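Glycosyl hydrolases family 2, sugar binding domain protein (Bacteroides uniformis str. 3978 T3 ii, PDB 6D1P) acts as a gut-bacterial beta-glucuronidase of glycoside hydrolase family 2, probably cleaving glucuronic acid from its conjugates. Local coordinates at residues A[373-376]-A[377-381]. Residues are numbered along the deposited sequence; the frame is centred on the assembly and turned at random.
Sequences LRLC and DELGL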
loop_
_atom_site.group_PDB
_atom_site.type_symbol
_atom_site.label_atom_id
_atom_site.label_comp_id
_atom_site.label_asym_id
_atom_site.label_seq_id
_atom_site.Cartn_x
_atom_site.Cartn_y
_atom_site.Cartn_z
ATOM N N LEU A 373 31.154 -6.082 9.297
ATOM C CA LEU A 373 32.553 -6.337 8.971
ATOM C C LEU A 373 33.444 -6.090 10.181
ATOM O O LEU A 373 34.294 -6.923 10.523
ATOM C CB LEU A 373 32.972 -5.457 7.789
ATOM C CG LEU A 373 32.554 -5.895 6.380
ATOM C CD1 LEU A 373 33.401 -7.084 5.991
ATOM C CD2 LEU A 373 31.044 -6.234 6.223
ATOM N N ARG A 374 33.252 -4.947 10.852
ATOM C CA ARG A 374 34.001 -4.684 12.076
ATOM C C ARG A 374 33.779 -5.787 13.101
ATOM O O ARG A 374 34.731 -6.255 13.732
ATOM C CB ARG A 374 33.613 -3.327 12.652
ATOM C CG ARG A 374 34.154 -2.162 11.867
ATOM C CD ARG A 374 33.405 -0.883 12.200
ATOM N NE ARG A 374 32.973 -0.234 10.970
ATOM C CZ ARG A 374 31.933 0.584 10.866
ATOM N NH1 ARG A 374 31.189 0.873 11.937
ATOM N NH2 ARG A 374 31.636 1.098 9.677
ATOM N N LEU A 375 32.534 -6.246 13.258
ATOM C CA LEU A 375 32.283 -7.340 14.196
ATOM C C LEU A 375 33.002 -8.626 13.787
ATOM O O LEU A 375 33.470 -9.381 14.649
ATOM C CB LEU A 375 30.778 -7.571 14.332
ATOM C CG LEU A 375 30.060 -6.518 15.193
ATOM C CD1 LEU A 375 28.550 -6.440 14.856
ATOM C CD2 LEU A 375 30.285 -6.782 16.687
ATOM N N CYS A 376 33.110 -8.892 12.491
ATOM C CA CYS A 376 33.835 -10.078 12.049
ATOM C C CYS A 376 35.329 -9.925 12.320
ATOM O O CYS A 376 35.976 -10.839 12.844
ATOM C CB CYS A 376 33.553 -10.328 10.561
ATOM S SG CYS A 376 31.845 -10.881 10.247
ATOM N N ASP A 377 35.890 -8.761 11.983
ATOM C CA ASP A 377 37.257 -8.451 12.382
ATOM C C ASP A 377 37.470 -8.654 13.882
ATOM O O ASP A 377 38.499 -9.197 14.307
ATOM C CB ASP A 377 37.596 -7.018 11.993
ATOM C CG ASP A 377 37.810 -6.863 10.509
ATOM O OD1 ASP A 377 37.750 -7.878 9.795
ATOM O OD2 ASP A 377 38.041 -5.731 10.039
ATOM N N GLU A 378 36.504 -8.235 14.701
ATOM C CA GLU A 378 36.730 -8.148 16.136
ATOM C C GLU A 378 36.454 -9.460 16.866
ATOM O O GLU A 378 37.219 -9.847 17.756
ATOM C CB GLU A 378 35.879 -7.014 16.704
ATOM C CG GLU A 378 35.814 -6.958 18.211
ATOM C CD GLU A 378 34.669 -6.062 18.703
ATOM O OE1 GLU A 378 34.337 -5.052 18.025
ATOM O OE2 GLU A 378 34.092 -6.380 19.766
ATOM N N LEU A 379 35.383 -10.162 16.517
ATOM C CA LEU A 379 35.107 -11.421 17.186
ATOM C C LEU A 379 35.884 -12.575 16.594
ATOM O O LEU A 379 36.093 -13.589 17.273
ATOM C CB LEU A 379 33.622 -11.750 17.108
ATOM C CG LEU A 379 32.670 -10.661 17.601
ATOM C CD1 LEU A 379 31.201 -11.075 17.350
ATOM C CD2 LEU A 379 32.934 -10.360 19.072
ATOM N N GLY A 380 36.289 -12.470 15.340
ATOM C CA GLY A 380 37.005 -13.569 14.737
ATOM C C GLY A 380 36.126 -14.416 13.850
ATOM O O GLY A 380 35.803 -15.562 14.179
ATOM N N LEU A 381 35.736 -13.849 12.709
ATOM C CA LEU A 381 34.936 -14.552 11.717
ATOM C C LEU A 381 35.500 -14.225 10.352
ATOM O O LEU A 381 35.552 -13.051 9.970
ATOM C CB LEU A 381 33.459 -14.144 11.787
ATOM C CG LEU A 381 32.698 -14.554 13.046
ATOM C CD1 LEU A 381 31.239 -14.064 12.978
ATOM C CD2 LEU A 381 32.743 -16.062 13.248
#
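Cys376 and Leu381 meet because each first torsion sets the branch anti to its own carbonyl carbon, with chi1 -70° at Cys376; this lays the thiol alongside the leucine, Cys376 SG lying 4.0 Å from Leu381 CB. The pair packs at the C-terminal end of helix 370-379. Gly380 leaves the helix at phi 101°, where a side chain would run into the preceding carbonyl oxygen, and the turn brings two amides onto one acceptor: Gly380 N and Leu381 N each lie 3.0 Å from Cys376 O, approaching from opposite faces of its carbonyl plane. The bond from Leu381, together with the apolar Cys376-Leu381 pair, is the 6→1 half of a Schellman motif; the companion 5→2 bond is absent, since Gly380 N stands 4.1 Å from Asp377 O. Upstream, Asp377 N to Leu373 O (2.8 Å, N-H...O angle 176°) and Leu379 N to Leu375 O (2.8 Å) are nearly straight i to i+4 bonds, whereas that of Glu378 N to Arg374 O is bent, with a weak second bond to Leu375 O. Leu375 and Leu379 run along the same side, their methyls Leu375 CD2 and Leu379 CD1 a loose 4.4 Å apart. The buried carboxylate of Asp377 is used at both oxygens, OD1 by Ser419 OG and OD2 by His417 ND1, while Glu378, extended and exposed, forms a salt bridge with Arg347. Replacing Asp377 by alanine is likely to leave His417 ND1 and Ser419 OG without the carboxylate that holds both, and to open a gap beside Pro418. Met350 of helix 343-356 packs on Leu375, Cys376 and Leu381, and Cys376 also touches Val383 of strand 382-386, into which the cap leads the chain, completing one beta-alpha-beta unit, begun by strand 360-362, of the TIM barrel.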